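Local coordinates for sugar-binding transport ATP-binding protein (Pyrococcus horikoshii, PDB 1V43) that binds ATP and probably hydrolyses it to drive sugar uptake, as the ATPase subunit of an ABC transporter, at residues V6-V12 and E159-L163; A244-L250 and E333-K338; V254-L259 and Y279-V284. All coordinates share one frame; numbering follows the deposited sequence.

Contact 1. Residues V6-V12 and E159-L163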
loop_
_atom_site.group_PDB
_atom_site.type_symbol
_atom_site.label_atom_id
_atom_site.label_comp_id
_atom_site.label_asym_id
_atom_site.label_seq_id
_atom_site.Cartn_x
_atom_site.Cartn_y
_atom_site.Cartn_z
ATOM N N VAL A 6 4.517 38.298 -2.126
ATOM C CA VAL A 6 4.227 37.378 -0.991
ATOM C C VAL A 6 2.832 36.747 -1.097
ATOM O O VAL A 6 1.909 37.330 -1.672
ATOM C CB VAL A 6 4.389 38.118 0.356
ATOM C CG1 VAL A 6 3.947 37.230 1.515
ATOM C CG2 VAL A 6 5.849 38.512 0.536
ATOM N N ILE A 7 2.705 35.544 -0.540
ATOM C CA ILE A 7 1.469 34.763 -0.558
ATOM C C ILE A 7 0.413 35.219 0.452
ATOM O O ILE A 7 0.734 35.572 1.585
ATOM C CB ILE A 7 1.785 33.275 -0.282
ATOM C CG1 ILE A 7 2.859 32.782 -1.252
ATOM C CG2 ILE A 7 0.519 32.434 -0.399
ATOM C CD1 ILE A 7 2.415 32.780 -2.684
ATOM N N LYS A 8 -0.850 35.191 0.037
ATOM C CA LYS A 8 -1.959 35.589 0.907
ATOM C C LYS A 8 -2.710 34.352 1.382
ATOM O O LYS A 8 -2.629 33.296 0.750
ATOM C CB LYS A 8 -2.954 36.465 0.146
ATOM C CG LYS A 8 -2.336 37.475 -0.794
ATOM C CD LYS A 8 -3.414 38.112 -1.654
ATOM C CE LYS A 8 -2.821 39.042 -2.696
ATOM N NZ LYS A 8 -3.877 39.535 -3.620
ATOM N N MET A 9 -3.429 34.479 2.495
ATOM C CA MET A 9 -4.244 33.376 3.005
ATOM C C MET A 9 -5.677 33.715 2.578
ATOM O O MET A 9 -6.313 34.606 3.138
ATOM C CB MET A 9 -4.136 33.255 4.534
ATOM C CG MET A 9 -2.725 32.891 5.023
ATOM S SD MET A 9 -2.566 32.522 6.809
ATOM C CE MET A 9 -2.282 34.180 7.477
ATOM N N VAL A 10 -6.163 33.010 1.560
ATOM C CA VAL A 10 -7.492 33.255 1.015
ATOM C C VAL A 10 -8.547 32.174 1.294
ATOM O O VAL A 10 -8.424 31.014 0.872
ATOM C CB VAL A 10 -7.392 33.484 -0.515
ATOM C CG1 VAL A 10 -8.763 33.695 -1.114
ATOM C CG2 VAL A 10 -6.497 34.676 -0.795
ATOM N N GLU A 11 -9.596 32.565 2.005
ATOM C CA GLU A 11 -10.671 31.640 2.307
ATOM C C GLU A 11 -11.466 31.386 1.031
ATOM O O GLU A 11 -11.733 32.317 0.276
ATOM C CB GLU A 11 -11.603 32.218 3.373
ATOM C CG GLU A 11 -12.837 31.382 3.576
ATOM C CD GLU A 11 -13.671 31.873 4.736
ATOM O OE1 GLU A 11 -13.154 31.837 5.871
ATOM O OE2 GLU A 11 -14.830 32.297 4.508
ATOM N N VAL A 12 -11.832 30.126 0.794
ATOM C CA VAL A 12 -12.600 29.748 -0.385
ATOM C C VAL A 12 -13.956 29.154 0.000
ATOM O O VAL A 12 -14.033 28.208 0.797
ATOM C CB VAL A 12 -11.835 28.710 -1.244
ATOM C CG1 VAL A 12 -12.700 28.265 -2.417
ATOM C CG2 VAL A 12 -10.559 29.323 -1.767
ATOM N N GLU A 159 2.854 32.907 -7.143
ATOM C CA GLU A 159 2.269 33.345 -5.881
ATOM C C GLU A 159 0.734 33.332 -5.983
ATOM O O GLU A 159 0.066 34.351 -5.804
ATOM C CB GLU A 159 2.764 34.750 -5.539
ATOM C CG GLU A 159 4.276 34.907 -5.610
ATOM C CD GLU A 159 4.753 36.208 -4.992
ATOM O OE1 GLU A 159 4.909 36.258 -3.752
ATOM O OE2 GLU A 159 4.957 37.182 -5.745
ATOM N N PRO A 160 0.160 32.157 -6.244
ATOM C CA PRO A 160 -1.289 32.020 -6.375
ATOM C C PRO A 160 -1.993 32.266 -5.055
ATOM O O PRO A 160 -1.398 32.080 -3.993
ATOM C CB PRO A 160 -1.437 30.578 -6.824
ATOM C CG PRO A 160 -0.413 29.897 -5.955
ATOM C CD PRO A 160 0.792 30.836 -6.058
ATOM N N ASP A 161 -3.249 32.701 -5.123
ATOM C CA ASP A 161 -4.034 32.913 -3.913
ATOM C C ASP A 161 -4.599 31.561 -3.514
ATOM O O ASP A 161 -4.960 31.345 -2.372
ATOM C CB ASP A 161 -5.190 33.889 -4.152
ATOM C CG ASP A 161 -4.716 35.321 -4.312
ATOM O OD1 ASP A 161 -3.726 35.688 -3.646
ATOM O OD2 ASP A 161 -5.334 36.079 -5.088
ATOM N N VAL A 162 -4.673 30.650 -4.476
ATOM C CA VAL A 162 -5.187 29.314 -4.233
ATOM C C VAL A 162 -4.375 28.320 -5.058
ATOM O O VAL A 162 -4.198 28.486 -6.273
ATOM C CB VAL A 162 -6.683 29.207 -4.622
ATOM C CG1 VAL A 162 -7.188 27.812 -4.323
ATOM C CG2 VAL A 162 -7.514 30.237 -3.836
ATOM N N LEU A 163 -3.869 27.298 -4.381
ATOM C CA LEU A 163 -3.054 26.271 -5.011
ATOM C C LEU A 163 -3.944 25.050 -5.202
ATOM O O LEU A 163 -4.602 24.604 -4.265
ATOM C CB LEU A 163 -1.864 25.950 -4.108
ATOM C CG LEU A 163 -0.829 24.958 -4.625
ATOM C CD1 LEU A 163 -0.273 25.464 -5.951
ATOM C CD2 LEU A 163 0.297 24.813 -3.598
HETATM O O HOH W 1 -4.145 31.421 -0.031
HETATM O O HOH W 2 -1.384 35.222 -2.727
#

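Contact 2. Residues A244-L250 and E333-K338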
loop_
_atom_site.group_PDB
_atom_site.type_symbol
_atom_site.label_atom_id
_atom_site.label_comp_id
_atom_site.label_asym_id
_atom_site.label_seq_id
_atom_site.Cartn_x
_atom_site.Cartn_y
_atom_site.Cartn_z
ATOM N N ALA A 244 -6.591 0.900 6.145
ATOM C CA ALA A 244 -6.519 -0.410 5.499
ATOM C C ALA A 244 -5.509 -1.299 6.230
ATOM O O ALA A 244 -4.425 -0.832 6.596
ATOM C CB ALA A 244 -6.109 -0.237 4.010
ATOM N N PRO A 245 -5.866 -2.572 6.504
ATOM C CA PRO A 245 -7.133 -3.251 6.195
ATOM C C PRO A 245 -8.320 -2.448 6.729
ATOM O O PRO A 245 -8.224 -1.794 7.762
ATOM C CB PRO A 245 -7.023 -4.575 6.944
ATOM C CG PRO A 245 -5.574 -4.779 7.130
ATOM C CD PRO A 245 -5.004 -3.429 7.341
ATOM N N GLU A 246 -9.440 -2.548 6.028
ATOM C CA GLU A 246 -10.672 -1.859 6.368
ATOM C C GLU A 246 -11.333 -2.228 7.693
ATOM O O GLU A 246 -11.112 -3.297 8.237
ATOM C CB GLU A 246 -11.677 -2.100 5.244
ATOM C CG GLU A 246 -11.344 -1.384 3.962
ATOM C CD GLU A 246 -12.326 -1.713 2.842
ATOM O OE1 GLU A 246 -13.476 -2.117 3.150
ATOM O OE2 GLU A 246 -11.943 -1.554 1.659
ATOM N N MET A 247 -12.177 -1.335 8.192
ATOM C CA MET A 247 -12.912 -1.586 9.429
ATOM C C MET A 247 -13.845 -2.770 9.216
ATOM O O MET A 247 -14.495 -2.862 8.177
ATOM C CB MET A 247 -13.760 -0.372 9.796
ATOM C CG MET A 247 -14.778 -0.638 10.915
ATOM S SD MET A 247 -15.830 0.812 11.297
ATOM C CE MET A 247 -14.585 1.990 11.874
ATOM N N ASN A 248 -13.914 -3.675 10.187
ATOM C CA ASN A 248 -14.805 -4.827 10.084
ATOM C C ASN A 248 -16.249 -4.353 10.264
ATOM O O ASN A 248 -16.565 -3.677 11.241
ATOM C CB ASN A 248 -14.475 -5.856 11.166
ATOM C CG ASN A 248 -13.077 -6.407 11.035
ATOM O OD1 ASN A 248 -12.191 -6.103 11.840
ATOM N ND2 ASN A 248 -12.861 -7.209 10.007
ATOM N N ILE A 249 -17.116 -4.693 9.317
ATOM C CA ILE A 249 -18.527 -4.311 9.398
ATOM C C ILE A 249 -19.381 -5.575 9.543
ATOM O O ILE A 249 -19.476 -6.385 8.624
ATOM C CB ILE A 249 -18.976 -3.528 8.136
ATOM C CG1 ILE A 249 -18.149 -2.245 7.982
ATOM C CG2 ILE A 249 -20.440 -3.160 8.247
ATOM C CD1 ILE A 249 -18.328 -1.267 9.122
ATOM N N LEU A 250 -19.993 -5.741 10.710
ATOM C CA LEU A 250 -20.815 -6.916 10.967
ATOM C C LEU A 250 -22.266 -6.584 11.285
ATOM O O LEU A 250 -22.555 -5.730 12.115
ATOM C CB LEU A 250 -20.228 -7.727 12.125
ATOM C CG LEU A 250 -18.803 -8.243 11.951
ATOM C CD1 LEU A 250 -18.458 -9.178 13.101
ATOM C CD2 LEU A 250 -18.679 -8.958 10.624
ATOM N N GLU A 333 -19.034 -15.467 10.925
ATOM C CA GLU A 333 -18.396 -14.320 10.292
ATOM C C GLU A 333 -16.880 -14.403 10.171
ATOM O O GLU A 333 -16.233 -15.232 10.808
ATOM C CB GLU A 333 -18.776 -13.052 11.050
ATOM C CG GLU A 333 -19.258 -11.940 10.153
ATOM C CD GLU A 333 -20.492 -12.321 9.365
ATOM O OE1 GLU A 333 -21.494 -12.732 9.988
ATOM O OE2 GLU A 333 -20.461 -12.206 8.122
ATOM N N LEU A 334 -16.324 -13.526 9.341
ATOM C CA LEU A 334 -14.879 -13.473 9.121
ATOM C C LEU A 334 -14.387 -12.032 9.284
ATOM O O LEU A 334 -14.818 -11.136 8.556
ATOM C CB LEU A 334 -14.558 -13.979 7.716
ATOM C CG LEU A 334 -13.102 -14.295 7.377
ATOM C CD1 LEU A 334 -12.548 -15.326 8.348
ATOM C CD2 LEU A 334 -13.035 -14.823 5.950
ATOM N N VAL A 335 -13.493 -11.806 10.240
ATOM C CA VAL A 335 -12.967 -10.464 10.474
ATOM C C VAL A 335 -11.447 -10.478 10.436
ATOM O O VAL A 335 -10.826 -11.535 10.557
ATOM C CB VAL A 335 -13.409 -9.896 11.847
ATOM C CG1 VAL A 335 -14.928 -9.911 11.963
ATOM C CG2 VAL A 335 -12.773 -10.697 12.971
ATOM N N LYS A 336 -10.850 -9.303 10.269
ATOM C CA LYS A 336 -9.392 -9.195 10.235
ATOM C C LYS A 336 -8.891 -8.542 11.496
ATOM O O LYS A 336 -9.482 -7.584 11.976
ATOM C CB LYS A 336 -8.927 -8.350 9.049
ATOM C CG LYS A 336 -9.230 -8.941 7.692
ATOM C CD LYS A 336 -8.790 -7.979 6.615
ATOM C CE LYS A 336 -9.114 -8.485 5.233
ATOM N NZ LYS A 336 -8.605 -7.532 4.211
ATOM N N VAL A 337 -7.789 -9.066 12.020
ATOM C CA VAL A 337 -7.161 -8.535 13.217
ATOM C C VAL A 337 -5.721 -8.168 12.846
ATOM O O VAL A 337 -4.969 -8.992 12.315
ATOM C CB VAL A 337 -7.154 -9.571 14.355
ATOM C CG1 VAL A 337 -6.337 -9.048 15.531
ATOM C CG2 VAL A 337 -8.589 -9.861 14.799
ATOM N N LYS A 338 -5.337 -6.928 13.120
ATOM C CA LYS A 338 -3.996 -6.489 12.779
ATOM C C LYS A 338 -3.067 -6.450 13.982
ATOM O O LYS A 338 -3.302 -5.708 14.928
ATOM C CB LYS A 338 -4.054 -5.111 12.122
ATOM C CG LYS A 338 -2.697 -4.559 11.740
ATOM C CD LYS A 338 -2.846 -3.204 11.079
ATOM C CE LYS A 338 -1.493 -2.591 10.767
ATOM N NZ LYS A 338 -1.625 -1.318 10.021
HETATM O O HOH W 3 -9.543 -4.690 3.797
#

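Contact 3. Residues V254-L259 and Y279-V284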
loop_
_atom_site.group_PDB
_atom_site.type_symbol
_atom_site.label_atom_id
_atom_site.label_comp_id
_atom_site.label_asym_id
_atom_site.label_seq_id
_atom_site.Cartn_x
_atom_site.Cartn_y
_atom_site.Cartn_z
ATOM N N VAL A 254 -29.675 -5.671 18.278
ATOM C CA VAL A 254 -29.528 -5.075 19.605
ATOM C C VAL A 254 -30.464 -5.702 20.643
ATOM O O VAL A 254 -31.651 -5.886 20.377
ATOM C CB VAL A 254 -29.812 -3.557 19.552
ATOM C CG1 VAL A 254 -29.461 -2.913 20.884
ATOM C CG2 VAL A 254 -29.023 -2.915 18.416
ATOM N N GLY A 255 -29.935 -6.010 21.828
ATOM C CA GLY A 255 -30.755 -6.614 22.869
ATOM C C GLY A 255 -30.779 -5.867 24.195
ATOM O O GLY A 255 -30.315 -4.729 24.278
ATOM N N ASP A 256 -31.324 -6.514 25.227
ATOM C CA ASP A 256 -31.421 -5.935 26.571
ATOM C C ASP A 256 -30.232 -5.034 26.863
ATOM O O ASP A 256 -30.386 -3.907 27.337
ATOM C CB ASP A 256 -31.479 -7.047 27.630
ATOM C CG ASP A 256 -32.808 -7.787 27.634
ATOM O OD1 ASP A 256 -33.350 -8.025 26.532
ATOM O OD2 ASP A 256 -33.306 -8.144 28.736
ATOM N N GLY A 257 -29.043 -5.551 26.573
ATOM C CA GLY A 257 -27.818 -4.806 26.789
ATOM C C GLY A 257 -26.684 -5.607 26.190
ATOM O O GLY A 257 -25.755 -6.013 26.891
ATOM N N TYR A 258 -26.768 -5.840 24.883
ATOM C CA TYR A 258 -25.764 -6.621 24.171
ATOM C C TYR A 258 -26.064 -6.634 22.683
ATOM O O TYR A 258 -27.143 -6.238 22.247
ATOM C CB TYR A 258 -25.771 -8.060 24.684
ATOM C CG TYR A 258 -27.151 -8.681 24.629
ATOM C CD1 TYR A 258 -27.684 -9.151 23.425
ATOM C CD2 TYR A 258 -27.956 -8.734 25.770
ATOM C CE1 TYR A 258 -28.988 -9.651 23.362
ATOM C CE2 TYR A 258 -29.257 -9.230 25.715
ATOM C CZ TYR A 258 -29.767 -9.685 24.512
ATOM O OH TYR A 258 -31.058 -10.162 24.461
ATOM N N LEU A 259 -25.091 -7.096 21.913
ATOM C CA LEU A 259 -25.224 -7.206 20.471
ATOM C C LEU A 259 -25.020 -8.677 20.174
ATOM O O LEU A 259 -24.269 -9.355 20.872
ATOM C CB LEU A 259 -24.136 -6.396 19.757
ATOM C CG LEU A 259 -24.166 -4.875 19.892
ATOM C CD1 LEU A 259 -22.811 -4.279 19.514
ATOM C CD2 LEU A 259 -25.279 -4.322 19.017
ATOM N N TYR A 279 -33.076 1.094 19.012
ATOM C CA TYR A 279 -32.723 -0.012 18.132
ATOM C C TYR A 279 -32.854 -1.380 18.771
ATOM O O TYR A 279 -32.653 -2.392 18.098
ATOM C CB TYR A 279 -31.295 0.155 17.595
ATOM C CG TYR A 279 -31.143 1.296 16.611
ATOM C CD1 TYR A 279 -30.941 2.602 17.051
ATOM C CD2 TYR A 279 -31.238 1.072 15.241
ATOM C CE1 TYR A 279 -30.839 3.659 16.144
ATOM C CE2 TYR A 279 -31.138 2.117 14.330
ATOM C CZ TYR A 279 -30.938 3.408 14.787
ATOM O OH TYR A 279 -30.831 4.443 13.885
ATOM N N VAL A 280 -33.178 -1.428 20.060
ATOM C CA VAL A 280 -33.331 -2.721 20.713
ATOM C C VAL A 280 -34.334 -3.496 19.867
ATOM O O VAL A 280 -35.406 -2.985 19.558
ATOM C CB VAL A 280 -33.877 -2.588 22.158
ATOM C CG1 VAL A 280 -33.828 -3.940 22.854
ATOM C CG2 VAL A 280 -33.062 -1.578 22.940
ATOM N N GLY A 281 -33.964 -4.708 19.461
ATOM C CA GLY A 281 -34.845 -5.526 18.644
ATOM C C GLY A 281 -34.726 -5.285 17.147
ATOM O O GLY A 281 -35.415 -5.930 16.350
ATOM N N LYS A 282 -33.853 -4.364 16.754
ATOM C CA LYS A 282 -33.664 -4.045 15.343
ATOM C C LYS A 282 -32.222 -4.332 14.923
ATOM O O LYS A 282 -31.326 -4.418 15.769
ATOM C CB LYS A 282 -33.992 -2.568 15.101
ATOM C CG LYS A 282 -34.555 -2.270 13.725
ATOM C CD LYS A 282 -35.936 -2.883 13.553
ATOM C CE LYS A 282 -36.546 -2.505 12.207
ATOM N NZ LYS A 282 -37.941 -3.012 12.049
ATOM N N THR A 283 -31.999 -4.480 13.620
ATOM C CA THR A 283 -30.659 -4.755 13.104
ATOM C C THR A 283 -29.859 -3.491 12.768
ATOM O O THR A 283 -30.372 -2.548 12.160
ATOM C CB THR A 283 -30.713 -5.627 11.840
ATOM O OG1 THR A 283 -31.231 -6.921 12.171
ATOM C CG2 THR A 283 -29.326 -5.782 11.242
ATOM N N VAL A 284 -28.590 -3.492 13.163
ATOM C CA VAL A 284 -27.689 -2.374 12.915
ATOM C C VAL A 284 -26.351 -2.923 12.437
ATOM O O VAL A 284 -26.112 -4.123 12.511
ATOM C CB VAL A 284 -27.469 -1.542 14.194
ATOM C CG1 VAL A 284 -28.763 -0.858 14.587
ATOM C CG2 VAL A 284 -26.980 -2.433 15.334
#

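Contact 1. Residues V6-V12 and E159-L163
Val10 and Val12 pack tightly on Asp161 and Val162, and Ile7 on Glu159. Val12 CG2 meets Val162 CG2 at 3.8 Å, and Val10 CG2 lies 3.7 Å from Asp161 CB; Phe70 of strand 65-70 packs on all three valines. With CG1 beside the backbone N (chi1 -53°), Ile7 brings CD1 to 3.2 Å from Glu159 CA. A water between the backbones donates to Lys8 O and Asp161 O and accepts from Val10 N at 3.0 Å. A second joins Lys8 N to Asp161 OD1; Asp161 OD2 takes a weak hydrogen bond from Asn84. The solvent side is looser: exposed Lys8 runs across Asp161, but its NZ stays 3.9 Å from Asp161 OD1, a long salt bridge. Poorly ordered Val6 donates its N to Glu159 OE1 at 2.6 Å, on the syn side and 25° out of the carboxylate plane, while Glu159 OE2 pairs with Arg121. With an alanine at Glu159, Val6 N would probably lose its acceptor and Arg121 this carboxylate partner. The loop before strand 12-21 of the antiparallel sheet is thus laid beside the start of strand 162-166, probably, by sequence and position, the Walker B strand of the P-loop ATPase core.

Contact 2. Residues A244-L250 and E333-K338
Lys336 NZ and Glu246 N are joined by a water that accepts a hydrogen bond from each, at 3.0 Å from Lys336 NZ and 3.1 Å from Glu246 N, so the ammonium reaches the 244-250 backbone indirectly. Lower down the same lysine, Lys336 CD lies 3.8 Å from CB of Pro245, a residue preceded by a cis peptide bond. Pro245 also touches Lys338, whose CD stays 4.3 Å from Pro245 CD. The Lys338 stem is fully extended, with CG anti to the backbone N (chi1 179°), which carries its ammonium far from its own strand. There Lys338 NZ makes a salt bridge to Asp323 and a hydrogen bond to Thr322 of the second subunit, and the Lys336 side chain packs on Val178 of that subunit. Further along, buried Asn248 turns its amide toward the backbone of Val335 and Lys336, although which way round the amide sits is uncertain. Beyond it the contact becomes apolar: Leu250 and Val335 cross at about a right angle, Leu250 CD1 lying 3.8 Å from Val335 CG1. Strands 248-250 and 333-338 run at 156° to each other with axes 7.5 Å apart, and each takes its backbone bonds elsewhere: Asn248 and Leu250 with Ile288 and Phe286, Val335 and Val337 with Val328 and Leu326. This is side-chain packing between two antiparallel sheets, as in the paired OB-type (MalK OB and TOBE) region of MalK-like ABC ATPases, with one edge at the subunit interface.

Contact 3. Residues V254-L259 and Y279-V284
This is a short backbone pairing at the far end of an antiparallel sheet, where Val254 of strand 248-255 meets the turn that leads into strand 283-288. Val254 uses both of its backbone polar atoms. Gly281 N donates to Val254 O at 2.8 Å, nearly straight at 169°, and Val254 N donates to Lys282 O over a longer 3.3 Å. Tyr279 to Lys282 form a type II beta turn, closed by Lys282 N to Tyr279 O at 2.7 Å; Gly281, with phi 87°, holds the position where a side chain would press against the preceding carbonyl. The sheet belongs to the OB-fold region of the MalK family. Val254 makes the apolar contact: chi1 -172° sets CG2 beside its backbone N, where it meets Val284 CG2 at 3.7 Å, the two side chains crossing at about a right angle. The same Val254 methyl lies 3.9 Å from Tyr279 CB. Tyr279 sends its ring onward to a hydrogen bond between OH and Asp364. On the outer side, exposed Val280 lays CG1 over the Gly255 backbone. Gly255 in turn places its CA 3.5 Å above the ring plane of Tyr258, leaving no room there for a side chain.

In the fold
Contact 1 belongs to the ATPase domain, whereas contacts 2 and 3 lie in the all-beta region across the chain's centre, about 42 and 51 Å away between centres. None is wholly buried; contact 3, farthest from the chain's centre, has four of nine touching residues exposed, against two of nine in contact 1 and one of eight in contact 2. Contact 1 relies on waters and charged side chains next to a small valine contact, joining the loop before strand 12-21 to a strand of the mixed sheet. Contacts 2 and 3 share strand 248-255, but contact 2 joins two sheets by side chains and alone touches the second subunit, whereas contact 3 uses two backbone bonds to a turn plus valine packing.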